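Local coordinates for protein poly(ADP-ribose) glycohydrolase (Thermomonospora curvata, PDB 3SIG) that hydrolyses the ribose-ribose glycosidic bonds of poly(ADP-ribose), using a macrodomain-type fold that holds ADP-ribose in a cleft, at residues L49-L53 and A201-A206; C91-A95 and V216-W220. All blocks are in the same frame, centred on the assembly; numbering follows the deposited sequence.

Contact 1 (L49-L53 and A201-A206)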
ATOM      1  N   LEU A  49      14.276   9.234  -5.052  1.00 14.60           N
ATOM      2  CA  LEU A  49      12.927   9.548  -5.504  1.00 12.92           C
ATOM      3  C   LEU A  49      12.841  11.007  -6.007  1.00 11.78           C
ATOM      4  O   LEU A  49      12.156  11.307  -6.980  1.00 14.19           O
ATOM      5  CB  LEU A  49      11.929   9.301  -4.353  1.00 13.99           C
ATOM      6  CG  LEU A  49      11.852   7.851  -3.894  1.00 10.78           C
ATOM      7  CD1 LEU A  49      11.370   7.797  -2.485  1.00 12.20           C
ATOM      8  CD2 LEU A  49      11.014   7.042  -4.859  1.00 15.10           C
ATOM      9  N   ALA A  50      13.552  11.909  -5.331  1.00 14.80           N
ATOM     10  CA  ALA A  50      13.608  13.301  -5.774  1.00 13.92           C
ATOM     11  C   ALA A  50      14.217  13.392  -7.174  1.00 15.07           C
ATOM     12  O   ALA A  50      13.758  14.165  -8.006  1.00 15.98           O
ATOM     13  CB  ALA A  50      14.394  14.164  -4.771  1.00 15.34           C
ATOM     14  N   VAL A  51      15.246  12.588  -7.443  1.00 16.27           N
ATOM     15  CA  VAL A  51      15.787  12.537  -8.789  1.00 19.20           C
ATOM     16  C   VAL A  51      14.758  12.065  -9.818  1.00 19.39           C
ATOM     17  O   VAL A  51      14.659  12.671 -10.883  1.00 19.99           O
ATOM     18  CB  VAL A  51      17.067  11.685  -8.836  1.00 20.72           C
ATOM     19  CG1 VAL A  51      17.463  11.378 -10.272  1.00 24.16           C
ATOM     20  CG2 VAL A  51      18.187  12.434  -8.121  1.00 19.23           C
ATOM     21  N   LEU A  52      13.948  11.055  -9.472  1.00 20.86           N
ATOM     22  CA  LEU A  52      12.875  10.608 -10.378  1.00 24.51           C
ATOM     23  C   LEU A  52      11.901  11.749 -10.717  1.00 23.79           C
ATOM     24  O   LEU A  52      11.454  11.919 -11.865  1.00 24.15           O
ATOM     25  CB  LEU A  52      12.104   9.432  -9.775  1.00 20.76           C
ATOM     26  CG  LEU A  52      12.906   8.166  -9.475  1.00 24.19           C
ATOM     27  CD1 LEU A  52      12.033   7.071  -8.842  1.00 23.28           C
ATOM     28  CD2 LEU A  52      13.601   7.622 -10.734  1.00 27.11           C
ATOM     29  N   LEU A  53      11.609  12.586  -9.730  1.00 18.61           N
ATOM     30  CA  LEU A  53      10.678  13.696  -9.935  1.00 19.80           C
ATOM     31  C   LEU A  53      11.204  14.808 -10.843  1.00 21.63           C
ATOM     32  O   LEU A  53      10.440  15.594 -11.373  1.00 22.80           O
ATOM     33  CB  LEU A  53      10.268  14.305  -8.593  1.00 20.14           C
ATOM     34  CG  LEU A  53       9.237  13.480  -7.839  1.00 19.14           C
ATOM     35  CD1 LEU A  53       9.110  14.066  -6.460  1.00 22.62           C
ATOM     36  CD2 LEU A  53       7.898  13.496  -8.569  1.00 15.60           C
ATOM     37  N   ALA A 201       4.046  12.531  -4.114  1.00  7.73           N
ATOM     38  CA  ALA A 201       4.639  12.721  -5.416  1.00  7.56           C
ATOM     39  C   ALA A 201       5.699  11.653  -5.675  1.00  8.45           C
ATOM     40  O   ALA A 201       5.851  11.156  -6.802  1.00  8.77           O
ATOM     41  CB  ALA A 201       5.250  14.079  -5.529  1.00  9.01           C
ATOM     42  N   LYS A 202       6.469  11.322  -4.642  1.00  8.34           N
ATOM     43  CA  LYS A 202       7.507  10.302  -4.753  1.00  8.27           C
ATOM     44  C   LYS A 202       6.940   8.895  -4.934  1.00  9.25           C
ATOM     45  O   LYS A 202       7.490   8.074  -5.687  1.00  9.29           O
ATOM     46  CB  LYS A 202       8.473  10.417  -3.546  1.00 10.29           C
ATOM     47  CG  LYS A 202       9.293  11.649  -3.596  1.00 10.23           C
ATOM     48  CD  LYS A 202      10.164  11.849  -2.364  1.00 12.32           C
ATOM     49  CE  LYS A 202      11.085  13.043  -2.546  1.00 14.58           C
ATOM     50  NZ  LYS A 202      11.981  13.235  -1.374  1.00 17.97           N
ATOM     51  N   VAL A 203       5.841   8.598  -4.264  1.00  7.44           N
ATOM     52  CA  VAL A 203       5.146   7.341  -4.499  1.00  7.68           C
ATOM     53  C   VAL A 203       4.728   7.222  -5.975  1.00  8.05           C
ATOM     54  O   VAL A 203       4.949   6.168  -6.616  1.00  8.41           O
ATOM     55  CB  VAL A 203       3.875   7.266  -3.604  1.00  8.10           C
ATOM     56  CG1 VAL A 203       2.975   6.122  -4.034  1.00  9.70           C
ATOM     57  CG2 VAL A 203       4.266   7.102  -2.136  1.00  9.47           C
ATOM     58  N   LEU A 204       4.111   8.270  -6.516  1.00  8.15           N
ATOM     59  CA  LEU A 204       3.681   8.255  -7.904  1.00  6.90           C
ATOM     60  C   LEU A 204       4.876   8.174  -8.835  1.00  8.12           C
ATOM     61  O   LEU A 204       4.827   7.476  -9.867  1.00  9.38           O
ATOM     62  CB  LEU A 204       2.827   9.479  -8.223  1.00  9.10           C
ATOM     63  CG  LEU A 204       1.486   9.603  -7.514  1.00 11.64           C
ATOM     64  CD1 LEU A 204       0.743  10.850  -7.976  1.00 11.50           C
ATOM     65  CD2 LEU A 204       0.682   8.437  -7.725  1.00 13.02           C
ATOM     66  N   ALA A 205       5.958   8.866  -8.507  1.00  8.56           N
ATOM     67  CA  ALA A 205       7.142   8.794  -9.350  1.00  9.92           C
ATOM     68  C   ALA A 205       7.690   7.379  -9.378  1.00  8.94           C
ATOM     69  O   ALA A 205       8.131   6.928 -10.450  1.00 11.28           O
ATOM     70  CB  ALA A 205       8.212   9.777  -8.879  1.00 10.42           C
ATOM     71  N   ALA A 206       7.748   6.712  -8.242  1.00  9.49           N
ATOM     72  CA  ALA A 206       8.274   5.349  -8.224  1.00  9.08           C
ATOM     73  C   ALA A 206       7.387   4.425  -9.028  1.00  8.29           C
ATOM     74  O   ALA A 206       7.892   3.584  -9.788  1.00 10.20           O
ATOM     75  CB  ALA A 206       8.404   4.864  -6.822  1.00 11.45           C
TER

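Contact 2 (C91-A95 and V216-W220). With AR6 ([(2R,3S,4R,5R)-5-(6-aminopurin-9-yl)-3,4-dihydroxy-oxolan-2-yl]methyl [hydroxy-[[(2R,3S,4R,5S)-3,4,5-trihydroxyoxolan-2-yl]methoxy]phosphoryl] hydrogen phosphate), chain B.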
ATOM      1  N   CYS A  91      -0.053  -0.987  -6.031  1.00  6.81           N
ATOM      2  CA  CYS A  91      -0.875  -0.627  -4.894  1.00  6.26           C
ATOM      3  C   CYS A  91      -0.079   0.029  -3.793  1.00  6.62           C
ATOM      4  O   CYS A  91       1.001  -0.453  -3.448  1.00  7.34           O
ATOM      5  CB  CYS A  91      -1.461  -1.921  -4.300  1.00  6.92           C
ATOM      6  SG  CYS A  91      -2.487  -2.918  -5.371  1.00 10.63           S
ATOM      7  N   LEU A  92      -0.608   1.103  -3.239  1.00  6.62           N
ATOM      8  CA  LEU A  92      -0.014   1.744  -2.074  1.00  6.81           C
ATOM      9  C   LEU A  92      -0.377   0.991  -0.791  1.00  7.37           C
ATOM     10  O   LEU A  92      -1.564   0.806  -0.506  1.00  6.97           O
ATOM     11  CB  LEU A  92      -0.468   3.220  -2.022  1.00  7.42           C
ATOM     12  CG  LEU A  92      -0.027   4.033  -0.800  1.00  7.44           C
ATOM     13  CD1 LEU A  92       1.476   4.109  -0.690  1.00  8.18           C
ATOM     14  CD2 LEU A  92      -0.632   5.430  -0.881  1.00  8.80           C
ATOM     15  N   ASN A  93       0.659   0.553  -0.080  1.00  7.12           N
ATOM     16  CA  ASN A  93       0.572   0.013   1.265  1.00  6.96           C
ATOM     17  C   ASN A  93       0.654   1.153   2.252  1.00  7.02           C
ATOM     18  O   ASN A  93       1.621   1.924   2.225  1.00  7.11           O
ATOM     19  CB  ASN A  93       1.747  -0.960   1.457  1.00  7.10           C
ATOM     20  CG  ASN A  93       1.889  -1.454   2.887  1.00  7.39           C
ATOM     21  OD1 ASN A  93       0.948  -1.410   3.661  1.00  8.80           O
ATOM     22  ND2 ASN A  93       3.098  -1.910   3.253  1.00  7.79           N
ATOM     23  N   PHE A  94      -0.384   1.280   3.097  1.00  7.30           N
ATOM     24  CA  PHE A  94      -0.462   2.354   4.081  1.00  7.86           C
ATOM     25  C   PHE A  94       0.403   1.908   5.263  1.00  8.03           C
ATOM     26  O   PHE A  94      -0.051   1.370   6.296  1.00  8.89           O
ATOM     27  CB  PHE A  94      -1.902   2.591   4.535  1.00  8.99           C
ATOM     28  CG  PHE A  94      -2.898   2.851   3.415  1.00  8.23           C
ATOM     29  CD1 PHE A  94      -2.527   3.262   2.137  1.00  7.09           C
ATOM     30  CD2 PHE A  94      -4.262   2.766   3.691  1.00  9.00           C
ATOM     31  CE1 PHE A  94      -3.478   3.521   1.162  1.00  7.48           C
ATOM     32  CE2 PHE A  94      -5.222   3.012   2.709  1.00  9.45           C
ATOM     33  CZ  PHE A  94      -4.832   3.379   1.446  1.00  9.09           C
ATOM     34  N   ALA A  95       1.701   2.123   5.099  1.00  7.85           N
ATOM     35  CA  ALA A  95       2.705   1.396   5.842  1.00  8.41           C
ATOM     36  C   ALA A  95       2.947   1.896   7.235  1.00  8.06           C
ATOM     37  O   ALA A  95       2.888   3.106   7.501  1.00  9.22           O
ATOM     38  CB  ALA A  95       3.984   1.495   5.083  1.00  9.80           C
ATOM     39  N   VAL A 216      -3.681   1.559  -7.493  1.00  7.46           N
ATOM     40  CA  VAL A 216      -4.704   1.508  -6.452  1.00  9.06           C
ATOM     41  C   VAL A 216      -4.185   2.327  -5.270  1.00  8.17           C
ATOM     42  O   VAL A 216      -3.211   1.927  -4.614  1.00  7.90           O
ATOM     43  CB  VAL A 216      -5.074   0.077  -6.012  1.00  8.61           C
ATOM     44  CG1 VAL A 216      -6.140   0.138  -4.941  1.00 10.89           C
ATOM     45  CG2 VAL A 216      -5.572  -0.772  -7.208  1.00 10.24           C
ATOM     46  N   LEU A 217      -4.831   3.460  -5.049  1.00  7.72           N
ATOM     47  CA  LEU A 217      -4.530   4.398  -3.965  1.00  7.36           C
ATOM     48  C   LEU A 217      -5.737   4.418  -3.029  1.00  7.12           C
ATOM     49  O   LEU A 217      -6.646   3.586  -3.142  1.00  8.05           O
ATOM     50  CB  LEU A 217      -4.264   5.806  -4.533  1.00  9.20           C
ATOM     51  CG  LEU A 217      -3.152   5.877  -5.582  1.00  8.06           C
ATOM     52  CD1 LEU A 217      -3.018   7.298  -6.115  1.00  9.38           C
ATOM     53  CD2 LEU A 217      -1.841   5.390  -5.044  1.00 10.34           C
ATOM     54  N   GLY A 218      -5.741   5.308  -2.058  1.00  8.14           N
ATOM     55  CA  GLY A 218      -6.847   5.355  -1.096  1.00  9.78           C
ATOM     56  C   GLY A 218      -6.537   6.376  -0.027  1.00  8.18           C
ATOM     57  O   GLY A 218      -5.709   7.283  -0.228  1.00  9.02           O
ATOM     58  N   ALA A 219      -7.192   6.191   1.110  1.00  8.68           N
ATOM     59  CA  ALA A 219      -7.160   7.128   2.224  1.00  9.57           C
ATOM     60  C   ALA A 219      -5.956   6.928   3.132  1.00  8.26           C
ATOM     61  O   ALA A 219      -6.048   6.745   4.335  1.00  9.39           O
ATOM     62  CB  ALA A 219      -8.459   7.029   3.008  1.00 10.10           C
ATOM     63  N   TRP A 220      -4.801   6.946   2.493  1.00  8.61           N
ATOM     64  CA  TRP A 220      -3.466   6.800   3.072  1.00  7.36           C
ATOM     65  C   TRP A 220      -3.323   7.694   4.290  1.00  8.10           C
ATOM     66  O   TRP A 220      -3.608   8.899   4.223  1.00  9.52           O
ATOM     67  CB  TRP A 220      -2.478   7.247   2.016  1.00  7.58           C
ATOM     68  CG  TRP A 220      -1.025   7.155   2.315  1.00  8.51           C
ATOM     69  CD1 TRP A 220      -0.320   6.109   2.865  1.00  9.52           C
ATOM     70  CD2 TRP A 220      -0.082   8.156   1.975  1.00  7.39           C
ATOM     71  NE1 TRP A 220       1.021   6.417   2.882  1.00  8.11           N
ATOM     72  CE2 TRP A 220       1.189   7.661   2.322  1.00  8.19           C
ATOM     73  CE3 TRP A 220      -0.188   9.437   1.388  1.00  9.33           C
ATOM     74  CZ2 TRP A 220       2.351   8.401   2.132  1.00 10.41           C
ATOM     75  CZ3 TRP A 220       0.967  10.169   1.201  1.00 11.16           C
ATOM     76  CH2 TRP A 220       2.218   9.660   1.582  1.00 11.53           C
TER
HETATM   77  N1  AR6 B 280      -8.683  -1.236   1.800  1.00  9.49           N
HETATM   78  C2  AR6 B 280      -8.962   0.033   1.517  1.00 10.25           C
HETATM   79  N3  AR6 B 280      -9.146   1.033   2.426  1.00  8.90           N
HETATM   80  C4  AR6 B 280      -8.993   0.630   3.708  1.00 10.35           C
HETATM   81  C5  AR6 B 280      -8.684  -0.729   4.068  1.00  9.51           C
HETATM   82  C6  AR6 B 280      -8.532  -1.619   3.038  1.00  9.54           C
HETATM   83  N6  AR6 B 280      -8.255  -2.957   3.320  1.00 11.25           N
HETATM   84  N7  AR6 B 280      -8.584  -0.744   5.505  1.00 10.07           N
HETATM   85  C8  AR6 B 280      -8.849   0.453   5.908  1.00 10.32           C
HETATM   86  N9  AR6 B 280      -9.109   1.340   4.906  1.00  9.56           N
HETATM   87  PA  AR6 B 280      -5.149   2.573   7.794  1.00 10.02           P
HETATM   88  PB  AR6 B 280      -2.958   4.569   8.092  1.00  9.49           P
HETATM   89  C1' AR6 B 280      -9.416   2.768   4.911  1.00 10.60           C
HETATM   90  O1A AR6 B 280      -5.706   3.032   9.094  1.00 11.74           O
HETATM   91  O1B AR6 B 280      -1.964   4.972   7.021  1.00  9.97           O
HETATM   92  C1D AR6 B 280      -1.325  -0.048  10.274  1.00 10.70           C
HETATM   93  O1D AR6 B 280      -1.268  -0.665  11.529  1.00 12.62           O
HETATM   94  C2' AR6 B 280     -10.068   3.254   6.187  1.00  9.74           C
HETATM   95  O2' AR6 B 280     -10.986   4.271   5.897  1.00 12.26           O
HETATM   96  O2A AR6 B 280      -4.833   1.108   7.638  1.00 10.77           O
HETATM   97  O2B AR6 B 280      -3.839   5.623   8.673  1.00 10.19           O
HETATM   98  C2D AR6 B 280       0.063   0.119   9.794  1.00 11.61           C
HETATM   99  O2D AR6 B 280       0.901  -0.980   9.886  1.00  9.81           O
HETATM  100  C3' AR6 B 280      -8.912   3.809   6.935  1.00 11.11           C
HETATM  101  O3' AR6 B 280      -9.275   4.841   7.793  1.00 12.06           O
HETATM  102  O3A AR6 B 280      -3.879   3.454   7.421  1.00  9.27           O
HETATM  103  C3D AR6 B 280       0.464   1.456  10.253  1.00  9.66           C
HETATM  104  O3D AR6 B 280       1.010   1.231  11.526  1.00 13.34           O
HETATM  105  C4' AR6 B 280      -7.968   4.298   5.875  1.00 10.59           C
HETATM  106  O4' AR6 B 280      -8.276   3.565   4.711  1.00  9.66           O
HETATM  107  C4D AR6 B 280      -0.830   2.189  10.288  1.00  9.86           C
HETATM  108  O4D AR6 B 280      -1.880   1.243  10.420  1.00 11.50           O
HETATM  109  C5' AR6 B 280      -6.485   4.189   6.204  1.00 10.40           C
HETATM  110  O5' AR6 B 280      -6.151   2.858   6.565  1.00 10.44           O
HETATM  111  C5D AR6 B 280      -1.067   3.076   9.066  1.00  9.41           C
HETATM  112  O5D AR6 B 280      -2.243   3.830   9.291  1.00  9.55           O
HETATM  113  O   HOH W   1      -3.967   1.860  -1.830  1.00  8.40           O

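Contact 1 (L49-L53 and A201-A206)
L49 lays its CB against the aliphatic chain of K202, 3.6 Å from CG, where helix 46-54 crosses helix 189-209. The axes of the two segments approach to 8.9 Å at 75°, a steep crossing consistent with a compact patch. The small side chains of A201, A205 and A206 leave the leucines close to the backbone of helix 189-209. The tight part brings L49 and L53 together with K202, A205 and A206; L49, A205 and A206 form its buried side. One methyl of L53, CD2, sits 3.7 Å from A205 CB and also reaches A201 O at 3.6 Å, while the other, CD1, packs on A201 CB and K202 CG. A205 CB in turn meets L52 CB at 4.0 Å. L49 CD2 touches A206 CB at 3.9 Å, and L49 also leans on L147 of strand 147-157. F246, from a loop, covers both L53 and A205.

The looser side is that of A50 and the end of K202. Extended beyond CG (chi2 175°, chi3 174°), the lysine chain runs past L49 so that CE comes 3.9 Å from A50 N. A50 is partly exposed and its CB bond points away from the other helix, so CB only brushes K202 CE at 4.1 Å. K202 NZ forms a salt bridge with D145 OD2 and a hydrogen bond to P46 O. No hydrogen bond joins the two segments themselves. The helices are therefore matched by shape through leucine and alanine, whereas the lysine serves both environments, its methylenes packing on L49 and L53, its charge met by D145.

Contact 2 (C91-A95 and V216-W220)
Part of the wall of the ADP-ribose pocket is formed here, where the parallel strands 90-94 and 214-217 of the macrodomain-type sheet run into loops beside the ligand. L92 N donates to V216 O at 3.1 Å, nearly straight at 169°, and C91 pairs with V216 in a parallel bridge, their side chains on the face covered by helix 74-84. Beyond this bond the backbones part, and a water lies within hydrogen-bonding distance of both L92 O and V216 O.

Side chains take over the joining. W220 CA lies over the centre of the F94 ring, 3.8 Å from its centroid, a CH-pi contact. A chi1 of -178° swings the W220 indole away from its own N and presents a face to L92, whose CD2 sits 3.8 Å from the centroid of the five-membered ring; the two aromatic rings meet obliquely, with planes at 49°. The indole NE1 is satisfied by S175 O. F94 CZ packs 3.7 Å from A219 N and also on G218 C, where the lack of a side chain leaves room for the ring; the buried G218 N has no partner. At the ring's edge F94 CD2 lies 3.4 Å from O5' of ADP-ribose, and A219 O approaches C5' at 3.2 Å.

Apolar packing behind the pocket thus probably positions F94, which turns a C-H edge to O5', while hydrogen bonds to ADP-ribose come from residues such as E112, G223 and V224.

Contact 2 is wholly buried near the centre of the chain, whereas contact 1 is only partly buried and lies about 16 Å away, centre to centre. Helix 189-209 leads along the chain into strand 214-217, so the second segments of both contacts belong to consecutive elements. The two contacts also touch: V203 CG1 meets L92 CD1, and L204 CD2 meets L217 CD1, each at 4.2 Å, through the face of helix 189-209 turned to the sheet. Chemistry follows place. The peripheral helix pair relies on aliphatic shape and a lysine paired outside it; the central strands add backbone pairing, a water between the strands and aromatic contacts beside the ligand.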